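Local atomic coordinates of xylose isomerase-like TIM barrel domain-containing protein (Thermus thermophilus, PDB entry 3AYV), a protein that is of uncertain function but binds several zinc ions in a TIM barrel like that of endonuclease IV-type enzymes and may help protect against oxidative stress. Residues E27-P32 against P57-D62; L52-P57 against L88-A93; R92-S97 against R132-N137; G158-A163 against P183-L188. All blocks are in the same frame, centred on the assembly; numbering follows the deposited sequence.

Contact 1: residues E27-P32 against P57-D62; sequences EVYLDP and PFWNLD
The phenol ring of Y29 stands out like a peg and meets P57, F58 and W59, at the C-terminal rim of the TIM barrel where strands 25-29 and 52-55 give way to their loops. Its leading bump is CE1, which lies 3.6 Å from CE2 of F58. The two ring planes are inclined at 60°, so the pair is neither a flat stack nor a T-shape. F58 has CG between its backbone N and carbonyl carbon (chi1 66°), a rotation that turns the CD2-CE2 side of the ring to the tyrosine. W59 extends the hollow outward: its CD1 edge comes 3.5 Å from Y29 OH, while CE1 of F58 lies against one face of the W59 indole, over its centre. A type II turn from F58 to L61, closed by L61 N to F58 O at 3.1 Å, gives this part of the loop its bend.

Beside L30 and P32 the bumps are prolines. CG of P57 abuts L30 O at 3.6 Å, L30 being the centre of an inverse gamma turn that bends the chain as it leaves the strand. P32 CG reaches P57 CB at 4.3 Å, a looser fit. F58 also meets the rings of H55 and H96, both zinc ligands, so the aromatic packing continues into the metal site. With no direct hydrogen bond between the segments, the polar link is a water, which accepts from F58 N at 2.9 Å and is hydrogen-bonded to Y29 OH at 2.7 Å.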
# COMPACT_ATOMS: atom_id res chain seq x y z
N GLU A 27 -6.78 -2.49 -6.60
CA GLU A 27 -5.85 -2.97 -5.58
C GLU A 27 -6.67 -3.63 -4.49
O GLU A 27 -7.39 -2.96 -3.74
CB GLU A 27 -4.98 -1.85 -5.01
CG GLU A 27 -3.99 -2.39 -4.00
CD GLU A 27 -2.76 -1.55 -3.85
OE1 GLU A 27 -2.63 -0.89 -2.80
OE2 GLU A 27 -1.92 -1.55 -4.77
N VAL A 28 -6.58 -4.95 -4.42
CA VAL A 28 -7.46 -5.73 -3.58
C VAL A 28 -6.80 -6.06 -2.25
O VAL A 28 -5.72 -6.66 -2.22
CB VAL A 28 -7.84 -7.07 -4.24
CG1 VAL A 28 -8.94 -7.75 -3.39
CG2 VAL A 28 -8.33 -6.85 -5.67
N TYR A 29 -7.45 -5.68 -1.16
CA TYR A 29 -6.93 -6.04 0.15
C TYR A 29 -7.38 -7.44 0.51
O TYR A 29 -8.56 -7.79 0.43
CB TYR A 29 -7.39 -5.01 1.19
CG TYR A 29 -7.35 -5.53 2.61
CD1 TYR A 29 -6.14 -5.61 3.31
CD2 TYR A 29 -8.52 -5.87 3.28
CE1 TYR A 29 -6.09 -6.07 4.63
CE2 TYR A 29 -8.49 -6.33 4.61
CZ TYR A 29 -7.28 -6.41 5.28
OH TYR A 29 -7.29 -6.84 6.60
N LEU A 30 -6.41 -8.26 0.91
CA LEU A 30 -6.66 -9.67 1.14
C LEU A 30 -7.11 -9.90 2.59
O LEU A 30 -6.27 -10.20 3.46
CB LEU A 30 -5.43 -10.51 0.76
CG LEU A 30 -4.89 -10.27 -0.66
CD1 LEU A 30 -3.68 -11.18 -0.95
CD2 LEU A 30 -5.97 -10.55 -1.70
N ASP A 31 -8.42 -9.75 2.84
CA ASP A 31 -9.03 -10.05 4.16
C ASP A 31 -8.46 -11.37 4.70
O ASP A 31 -8.59 -12.44 4.06
CB ASP A 31 -10.58 -10.18 4.08
CG ASP A 31 -11.26 -8.95 3.52
OD1 ASP A 31 -11.10 -8.65 2.31
OD2 ASP A 31 -12.00 -8.28 4.28
N PRO A 32 -7.79 -11.31 5.86
CA PRO A 32 -7.22 -12.53 6.44
C PRO A 32 -8.25 -13.66 6.62
O PRO A 32 -7.93 -14.82 6.40
CB PRO A 32 -6.72 -12.06 7.82
CG PRO A 32 -6.47 -10.60 7.66
CD PRO A 32 -7.43 -10.10 6.62
N PRO A 57 -2.09 -8.67 4.00
CA PRO A 57 -2.62 -8.46 5.37
C PRO A 57 -1.69 -7.58 6.20
O PRO A 57 -0.46 -7.57 5.95
CB PRO A 57 -2.64 -9.89 5.93
CG PRO A 57 -2.88 -10.76 4.67
CD PRO A 57 -2.00 -10.10 3.66
N PHE A 58 -2.25 -6.84 7.17
CA PHE A 58 -1.43 -6.00 8.02
C PHE A 58 -1.95 -5.83 9.46
O PHE A 58 -1.17 -5.50 10.35
CB PHE A 58 -1.25 -4.60 7.42
CG PHE A 58 -2.53 -3.81 7.35
CD1 PHE A 58 -2.87 -2.92 8.38
CD2 PHE A 58 -3.39 -3.96 6.26
CE1 PHE A 58 -4.05 -2.21 8.33
CE2 PHE A 58 -4.60 -3.24 6.19
CZ PHE A 58 -4.93 -2.36 7.23
N TRP A 59 -3.26 -5.97 9.65
CA TRP A 59 -3.82 -5.67 10.98
C TRP A 59 -3.16 -6.55 12.03
O TRP A 59 -3.19 -7.78 11.92
CB TRP A 59 -5.34 -5.84 11.01
CG TRP A 59 -6.11 -4.69 10.44
CD1 TRP A 59 -6.91 -4.71 9.34
CD2 TRP A 59 -6.16 -3.35 10.96
NE1 TRP A 59 -7.47 -3.47 9.14
CE2 TRP A 59 -7.01 -2.61 10.11
CE3 TRP A 59 -5.54 -2.69 12.04
CZ2 TRP A 59 -7.28 -1.24 10.31
CZ3 TRP A 59 -5.81 -1.32 12.24
CH2 TRP A 59 -6.67 -0.62 11.38
N ASN A 60 -2.60 -5.92 13.08
CA ASN A 60 -1.98 -6.64 14.19
C ASN A 60 -0.81 -7.53 13.81
O ASN A 60 -0.48 -8.46 14.53
CB ASN A 60 -3.02 -7.47 14.95
CG ASN A 60 -4.18 -6.62 15.44
OD1 ASN A 60 -5.32 -6.76 14.97
ND2 ASN A 60 -3.88 -5.69 16.36
N LEU A 61 -0.18 -7.25 12.67
CA LEU A 61 0.98 -8.04 12.27
C LEU A 61 2.28 -7.25 12.41
O LEU A 61 2.30 -6.03 12.24
CB LEU A 61 0.84 -8.49 10.80
CG LEU A 61 -0.44 -9.29 10.50
CD1 LEU A 61 -0.52 -9.69 9.02
CD2 LEU A 61 -0.63 -10.51 11.39
N ASP A 62 3.37 -7.97 12.70
CA ASP A 62 4.70 -7.39 12.76
C ASP A 62 5.72 -8.53 12.76
O ASP A 62 5.73 -9.37 13.68
CB ASP A 62 4.85 -6.53 14.04
CG ASP A 62 6.20 -5.88 14.13
OD1 ASP A 62 6.95 -5.89 13.12
OD2 ASP A 62 6.54 -5.35 15.22
O HOH W 1 -4.95 -7.56 7.84

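Contact 2: residues L52-P57 against L88-A93. With ZN (zinc ion), chain E.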
# COMPACT_ATOMS: atom_id res chain seq x y z
N LEU A 52 -4.12 -5.14 -11.82
CA LEU A 52 -4.45 -5.54 -10.45
C LEU A 52 -3.19 -5.64 -9.59
O LEU A 52 -2.16 -6.19 -10.01
CB LEU A 52 -5.22 -6.86 -10.44
CG LEU A 52 -5.70 -7.39 -9.07
CD1 LEU A 52 -6.98 -8.17 -9.21
CD2 LEU A 52 -4.61 -8.25 -8.34
N SER A 53 -3.30 -5.09 -8.39
CA SER A 53 -2.26 -5.23 -7.38
C SER A 53 -3.00 -5.66 -6.11
O SER A 53 -4.22 -5.70 -6.08
CB SER A 53 -1.50 -3.91 -7.18
OG SER A 53 -2.36 -2.79 -7.03
N VAL A 54 -2.26 -6.04 -5.07
CA VAL A 54 -2.93 -6.43 -3.82
C VAL A 54 -2.34 -5.68 -2.65
O VAL A 54 -1.18 -5.25 -2.69
CB VAL A 54 -2.85 -7.96 -3.50
CG1 VAL A 54 -3.42 -8.82 -4.64
CG2 VAL A 54 -1.42 -8.35 -3.18
N HIS A 55 -3.15 -5.52 -1.60
CA HIS A 55 -2.63 -5.10 -0.29
C HIS A 55 -2.58 -6.33 0.59
O HIS A 55 -3.61 -6.98 0.82
CB HIS A 55 -3.54 -4.04 0.34
CG HIS A 55 -2.88 -3.27 1.43
ND1 HIS A 55 -2.31 -3.88 2.54
CD2 HIS A 55 -2.65 -1.94 1.58
CE1 HIS A 55 -1.77 -2.95 3.32
NE2 HIS A 55 -1.98 -1.77 2.76
N LEU A 56 -1.38 -6.70 1.03
CA LEU A 56 -1.18 -7.86 1.88
C LEU A 56 -1.79 -7.60 3.26
O LEU A 56 -2.06 -6.46 3.59
CB LEU A 56 0.30 -8.21 1.97
CG LEU A 56 0.94 -8.60 0.63
CD1 LEU A 56 2.43 -8.72 0.77
CD2 LEU A 56 0.36 -9.97 0.15
N PRO A 57 -2.09 -8.67 4.00
CA PRO A 57 -2.62 -8.46 5.37
C PRO A 57 -1.69 -7.58 6.20
O PRO A 57 -0.46 -7.57 5.95
CB PRO A 57 -2.64 -9.89 5.93
CG PRO A 57 -2.88 -10.76 4.67
CD PRO A 57 -2.00 -10.10 3.66
N LEU A 88 -4.01 -14.20 -8.65
CA LEU A 88 -4.82 -13.15 -9.23
C LEU A 88 -4.09 -12.40 -10.33
O LEU A 88 -4.64 -11.47 -10.92
CB LEU A 88 -5.27 -12.16 -8.14
CG LEU A 88 -6.20 -12.69 -7.05
CD1 LEU A 88 -6.24 -11.65 -5.93
CD2 LEU A 88 -7.60 -12.96 -7.60
N GLY A 89 -2.84 -12.80 -10.62
CA GLY A 89 -2.02 -12.09 -11.60
C GLY A 89 -1.63 -10.67 -11.21
O GLY A 89 -1.50 -9.79 -12.06
N ALA A 90 -1.44 -10.43 -9.91
CA ALA A 90 -1.04 -9.10 -9.43
C ALA A 90 0.33 -8.71 -9.90
O ALA A 90 1.24 -9.56 -9.96
CB ALA A 90 -1.08 -9.07 -7.86
N ASP A 91 0.49 -7.45 -10.25
CA ASP A 91 1.82 -6.95 -10.62
C ASP A 91 2.62 -6.58 -9.37
O ASP A 91 3.84 -6.79 -9.33
CB ASP A 91 1.78 -5.82 -11.66
CG ASP A 91 1.01 -4.55 -11.19
OD1 ASP A 91 0.41 -4.52 -10.09
OD2 ASP A 91 1.04 -3.56 -11.96
N ARG A 92 1.91 -6.09 -8.35
CA ARG A 92 2.56 -5.57 -7.12
C ARG A 92 1.79 -6.02 -5.88
O ARG A 92 0.58 -6.30 -5.95
CB ARG A 92 2.56 -4.04 -7.17
CG ARG A 92 3.41 -3.46 -8.28
CD ARG A 92 2.96 -2.06 -8.71
NE ARG A 92 3.95 -1.53 -9.66
CZ ARG A 92 4.29 -0.25 -9.77
NH1 ARG A 92 3.74 0.68 -9.00
NH2 ARG A 92 5.20 0.10 -10.67
N ALA A 93 2.50 -6.09 -4.74
CA ALA A 93 1.86 -6.42 -3.46
C ALA A 93 2.41 -5.45 -2.45
O ALA A 93 3.64 -5.27 -2.34
CB ALA A 93 2.17 -7.88 -3.02
ZN ZN E . -1.66 0.36 3.55
O HOH W 2 -2.33 -7.15 -13.13
O HOH W 3 -3.24 1.28 2.51
O HOH W 4 -3.52 0.59 5.14
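L52 O is approached by two donors of the other segment: D91 N gives it a hydrogen bond of 2.9 Å (N-H...O 159°), and A90 CA adds a CA-H...O contact at 3.2 Å. The acceptor OD1 of D91 lies close to the same oxygen without bonding to it; that carboxylate is held by R4. The contact closes a beta-alpha-beta crossover of the TIM barrel, in which helix 68-87 ends in a Schellman motif at G89 and the chain runs on into strand 92-96, parallel to strand 52-55. Further along the strands, V54 N bonds to R92 O at 3.0 Å.

V54 carries the apolar side, facing helix 68-87. With CG1 anti to its carbonyl carbon (chi1 -57°), that methyl meets A90 CB at 4.0 Å and the end of L88, while CG2 presses on A93 CB at 3.6 Å. Cutting V54 back to an alanine would probably open a gap facing A90, L88 and A93, whose methyls would lose part of their packing.

The next residue, H55, faces the barrel interior: its ND1 donates to L56 O in the ring plane at 2.8 Å, which fixes the imidazole's rotation with NE2 2.3 Å from a zinc ion.

Contact 3: residues R92-S97 against R132-N137. With ZN (zinc ion), chain E; ZN (zinc ion), chain F.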
# COMPACT_ATOMS: atom_id res chain seq x y z
N ARG A 92 1.91 -6.09 -8.35
CA ARG A 92 2.56 -5.57 -7.12
C ARG A 92 1.79 -6.02 -5.88
O ARG A 92 0.58 -6.30 -5.95
CB ARG A 92 2.56 -4.04 -7.17
CG ARG A 92 3.41 -3.46 -8.28
CD ARG A 92 2.96 -2.06 -8.71
NE ARG A 92 3.95 -1.53 -9.66
CZ ARG A 92 4.29 -0.25 -9.77
NH1 ARG A 92 3.74 0.68 -9.00
NH2 ARG A 92 5.20 0.10 -10.67
N ALA A 93 2.50 -6.09 -4.74
CA ALA A 93 1.86 -6.42 -3.46
C ALA A 93 2.41 -5.45 -2.45
O ALA A 93 3.64 -5.27 -2.34
CB ALA A 93 2.17 -7.88 -3.02
N VAL A 94 1.51 -4.83 -1.70
CA VAL A 94 1.90 -3.75 -0.78
C VAL A 94 1.76 -4.27 0.65
O VAL A 94 0.81 -5.00 0.95
CB VAL A 94 0.96 -2.52 -0.94
CG1 VAL A 94 1.35 -1.41 0.04
CG2 VAL A 94 1.02 -1.98 -2.39
N PHE A 95 2.69 -3.86 1.52
CA PHE A 95 2.64 -4.31 2.92
C PHE A 95 3.19 -3.19 3.81
O PHE A 95 3.84 -2.24 3.33
CB PHE A 95 3.42 -5.64 3.11
CG PHE A 95 4.92 -5.46 3.10
CD1 PHE A 95 5.60 -5.35 1.89
CD2 PHE A 95 5.64 -5.38 4.29
CE1 PHE A 95 6.98 -5.15 1.86
CE2 PHE A 95 7.03 -5.18 4.28
CZ PHE A 95 7.70 -5.07 3.06
N HIS A 96 2.87 -3.27 5.10
CA HIS A 96 3.35 -2.29 6.08
C HIS A 96 4.57 -2.83 6.83
O HIS A 96 4.75 -4.04 6.88
CB HIS A 96 2.27 -2.06 7.16
CG HIS A 96 1.05 -1.37 6.66
ND1 HIS A 96 0.02 -1.00 7.50
CD2 HIS A 96 0.69 -0.94 5.43
CE1 HIS A 96 -0.93 -0.41 6.80
NE2 HIS A 96 -0.55 -0.37 5.54
N SER A 97 5.35 -1.94 7.46
CA SER A 97 6.55 -2.42 8.20
C SER A 97 6.24 -3.18 9.50
O SER A 97 7.11 -3.91 10.01
CB SER A 97 7.51 -1.26 8.50
OG SER A 97 7.03 -0.49 9.61
N ARG A 132 6.07 -7.75 -7.68
CA ARG A 132 6.92 -6.68 -7.16
C ARG A 132 6.44 -6.31 -5.74
O ARG A 132 5.27 -5.99 -5.57
CB ARG A 132 6.80 -5.45 -8.07
CG ARG A 132 7.46 -4.17 -7.58
CD ARG A 132 9.00 -4.31 -7.45
NE ARG A 132 9.64 -3.02 -7.25
CZ ARG A 132 10.94 -2.87 -7.00
NH1 ARG A 132 11.72 -3.95 -6.94
NH2 ARG A 132 11.47 -1.66 -6.80
N LEU A 133 7.34 -6.36 -4.75
CA LEU A 133 6.97 -6.13 -3.34
C LEU A 133 7.19 -4.69 -2.98
O LEU A 133 8.24 -4.12 -3.29
CB LEU A 133 7.82 -7.01 -2.42
CG LEU A 133 7.39 -7.25 -0.98
CD1 LEU A 133 6.01 -7.95 -0.91
CD2 LEU A 133 8.43 -8.06 -0.20
N LEU A 134 6.21 -4.07 -2.32
CA LEU A 134 6.31 -2.64 -2.02
C LEU A 134 6.03 -2.42 -0.55
O LEU A 134 5.00 -2.86 -0.05
CB LEU A 134 5.30 -1.81 -2.82
CG LEU A 134 5.34 -2.01 -4.34
CD1 LEU A 134 4.09 -1.41 -4.96
CD2 LEU A 134 6.61 -1.36 -4.89
N LEU A 135 6.93 -1.72 0.11
CA LEU A 135 6.72 -1.32 1.51
C LEU A 135 6.09 0.06 1.58
O LEU A 135 6.59 1.01 0.98
CB LEU A 135 8.10 -1.33 2.22
CG LEU A 135 8.22 -0.82 3.67
CD1 LEU A 135 7.23 -1.58 4.56
CD2 LEU A 135 9.65 -1.03 4.11
N GLU A 136 4.99 0.17 2.34
CA GLU A 136 4.22 1.42 2.46
C GLU A 136 4.54 2.07 3.82
O GLU A 136 4.70 1.34 4.81
CB GLU A 136 2.73 1.09 2.38
CG GLU A 136 1.81 2.24 2.54
CD GLU A 136 0.38 1.82 2.80
OE1 GLU A 136 0.00 0.66 2.60
OE2 GLU A 136 -0.40 2.68 3.20
N ASN A 137 4.68 3.40 3.87
CA ASN A 137 4.85 4.05 5.18
C ASN A 137 3.52 4.00 5.94
O ASN A 137 2.45 4.17 5.34
CB ASN A 137 5.32 5.52 5.04
CG ASN A 137 4.36 6.38 4.22
OD1 ASN A 137 4.15 6.13 3.03
ND2 ASN A 137 3.75 7.40 4.86
ZN ZN E . -1.66 0.36 3.55
ZN ZN F . -2.11 3.53 2.28
O HOH W 5 4.97 0.89 7.32
O HOH W 3 -3.24 1.28 2.51
O HOH W 4 -3.52 0.59 5.14
O HOH W 6 -4.12 3.64 3.62
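F95 and L135 project from the same face of two paired strands, and CD1 of the leucine sits off-centre over the phenyl ring, 4.1 Å from its centroid in a CH-pi contact. On the other flank, L133 crosses the phenylalanine at about a right angle, its CG 3.6 Å from F95 CE1. F95 holds CG over its own backbone (chi1 75°), which folds the ring over strand 132-136 and between the two leucines. Trimming F95 to an alanine would probably leave L133 and L135 with a gap between them and free to shift.

The backbones run parallel, crossing at -31°, joined by alternating bonds such as E136 N to F95 O at 2.8 Å. On the barrel-interior face, L134 CD1 reaches R92 CB and V94 CG2. R92 and R132 meet through their aliphatic parts, CG to CB at 3.9 Å; their charged ends go to E184, as R132 forms a salt bridge with its carboxylate and R92 NH1 bonds to its backbone O.

Further along that face H96 and E136 lie side by side and point the same way, ring and carboxylate planes 87° apart. OE1 stands at the imidazole's edge, yet the pair is not hydrogen-bonded, because both ligate one zinc: H96 NE2 at 2.4 Å and E136 OE1 at 1.9 Å. E136 OE2 binds a second zinc at 2.1 Å and makes a longer bond, 2.7 Å, to the first. The carboxylate therefore bridges two metals of a multi-zinc centre, consistent with the hydrolytic chemistry generally assigned to this family, while the opposite face stays apolar.

Contact 4: residues G158-A163 against P183-L188; sequences GFCFDA and PEHLHL. With ZN (zinc ion), chain F.
C160 lays its sulfur over the imidazole of H187, SG 3.4 Å from the ring centroid and only 12° off the normal. A chi1 of 172° swings SG away from the backbone N and across to the neighbouring strand of the TIM barrel, where the thiol covers that face of a metal ligand. At the ring's edge stands D162 OD2, its carboxylate turned 83° to the imidazole. Both bind the same zinc, D162 OD2 at 2.1 Å and H187 ND1 at 2.4 Å, and E136 and E223 complete the protein's share of this site. The far nitrogen, H187 NE2, is hydrogen-bonded to E27, a second-shell partner that should fix the ring's rotation.

Parallel pairing sets the register, with F161 N to H185 O at 3.0 Å and H187 N to F161 O at 2.9 Å. On the face turned from the zinc, P183 CB wedges against F159 CD2 at 3.6 Å and F161 CB at 3.7 Å. Beyond the pairing, one water ties together F161 O, A163 N and H187 O.

D162 also N-caps helix 163-169 through OD1 to H165 N. F161 meets W178 of helix 176-179, and strands 132-136 and 219-222 flank the pair in the barrel.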
# COMPACT_ATOMS: atom_id res chain seq x y z
N GLY A 158 10.41 -2.15 -3.36
CA GLY A 158 10.01 -0.80 -3.73
C GLY A 158 9.31 -0.11 -2.56
O GLY A 158 9.09 -0.73 -1.51
N PHE A 159 8.94 1.15 -2.78
CA PHE A 159 8.29 2.00 -1.78
C PHE A 159 6.93 2.51 -2.29
O PHE A 159 6.81 2.93 -3.45
CB PHE A 159 9.22 3.18 -1.43
CG PHE A 159 8.59 4.18 -0.48
CD1 PHE A 159 8.10 3.77 0.76
CD2 PHE A 159 8.48 5.53 -0.84
CE1 PHE A 159 7.49 4.68 1.64
CE2 PHE A 159 7.91 6.46 0.05
CZ PHE A 159 7.40 6.03 1.29
N CYS A 160 5.92 2.41 -1.44
CA CYS A 160 4.60 2.97 -1.69
C CYS A 160 4.40 4.13 -0.71
O CYS A 160 4.44 3.92 0.51
CB CYS A 160 3.52 1.89 -1.48
SG CYS A 160 1.83 2.59 -1.57
N PHE A 161 4.17 5.34 -1.23
CA PHE A 161 3.99 6.50 -0.37
C PHE A 161 2.51 6.76 -0.15
O PHE A 161 1.74 6.94 -1.10
CB PHE A 161 4.63 7.76 -0.99
CG PHE A 161 4.41 9.04 -0.20
CD1 PHE A 161 4.59 9.09 1.19
CD2 PHE A 161 4.01 10.22 -0.86
CE1 PHE A 161 4.38 10.28 1.88
CE2 PHE A 161 3.83 11.41 -0.18
CZ PHE A 161 4.01 11.45 1.21
N ASP A 162 2.15 6.83 1.13
CA ASP A 162 0.84 7.25 1.56
C ASP A 162 0.97 8.56 2.30
O ASP A 162 1.43 8.57 3.45
CB ASP A 162 0.23 6.19 2.47
CG ASP A 162 -1.23 6.49 2.81
OD1 ASP A 162 -1.55 7.58 3.30
OD2 ASP A 162 -2.07 5.63 2.55
N ALA A 163 0.57 9.66 1.68
CA ALA A 163 0.80 11.00 2.26
C ALA A 163 -0.01 11.25 3.53
O ALA A 163 0.46 11.95 4.43
CB ALA A 163 0.52 12.11 1.21
N PRO A 183 9.02 6.86 -4.43
CA PRO A 183 7.91 5.90 -4.51
C PRO A 183 7.53 5.55 -5.95
O PRO A 183 7.36 6.45 -6.79
CB PRO A 183 6.73 6.64 -3.83
CG PRO A 183 7.09 8.09 -3.91
CD PRO A 183 8.62 8.15 -3.84
N GLU A 184 7.36 4.27 -6.22
CA GLU A 184 6.90 3.85 -7.52
C GLU A 184 5.38 3.66 -7.54
O GLU A 184 4.81 3.40 -8.60
CB GLU A 184 7.66 2.61 -8.02
CG GLU A 184 7.37 1.33 -7.28
CD GLU A 184 8.45 0.28 -7.49
OE1 GLU A 184 8.12 -0.78 -8.03
OE2 GLU A 184 9.62 0.53 -7.10
N HIS A 185 4.75 3.84 -6.37
CA HIS A 185 3.36 3.46 -6.14
C HIS A 185 2.86 4.48 -5.15
O HIS A 185 3.54 4.78 -4.16
CB HIS A 185 3.33 2.07 -5.50
CG HIS A 185 2.12 1.26 -5.82
ND1 HIS A 185 1.15 0.98 -4.88
CD2 HIS A 185 1.74 0.62 -6.95
CE1 HIS A 185 0.23 0.19 -5.42
NE2 HIS A 185 0.56 -0.02 -6.68
N LEU A 186 1.70 5.06 -5.42
CA LEU A 186 1.16 6.07 -4.51
C LEU A 186 -0.20 5.68 -4.02
O LEU A 186 -1.05 5.23 -4.81
CB LEU A 186 1.15 7.47 -5.14
CG LEU A 186 2.57 8.03 -5.16
CD1 LEU A 186 3.19 7.82 -6.53
CD2 LEU A 186 2.65 9.50 -4.69
N HIS A 187 -0.39 5.81 -2.71
CA HIS A 187 -1.70 5.63 -2.10
C HIS A 187 -2.29 7.01 -1.89
O HIS A 187 -1.73 7.83 -1.15
CB HIS A 187 -1.56 4.88 -0.77
CG HIS A 187 -1.53 3.40 -0.93
ND1 HIS A 187 -1.54 2.54 0.14
CD2 HIS A 187 -1.53 2.61 -2.04
CE1 HIS A 187 -1.50 1.29 -0.29
NE2 HIS A 187 -1.51 1.30 -1.61
N LEU A 188 -3.40 7.27 -2.57
CA LEU A 188 -3.97 8.62 -2.63
C LEU A 188 -5.29 8.73 -1.91
O LEU A 188 -6.17 7.90 -2.09
CB LEU A 188 -4.17 9.04 -4.08
CG LEU A 188 -2.91 9.11 -4.95
CD1 LEU A 188 -3.39 9.54 -6.34
CD2 LEU A 188 -1.94 10.12 -4.40
ZN ZN F . -2.11 3.53 2.28
O HOH W 7 9.86 2.45 -5.13
O HOH W 8 0.25 9.57 -1.15
O HOH W 3 -3.24 1.28 2.51
O HOH W 6 -4.12 3.64 3.62

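How the contacts relate
Contacts 2, 3 and 4 are buried pairings of neighbouring parallel strands, whereas contact 1 is partly buried and lies at the barrel rim, where the end of strand 25-29 meets the loop after strand 52-55. Contacts 2 and 3 share strand 92-96, where V94 bonds back to V54 and L56, and both supply ligands to one zinc; contacts 3 and 4, on adjoining strands, both supply the second. One water bound to both metals belongs to contacts 2, 3 and 4. In these three, metal ligands and charged groups gather on the interior face, and apolar packing turns toward the helices. Contact 1 reaches the centre by ring packing and second-shell bonds, including E27 to S53 of contact 2.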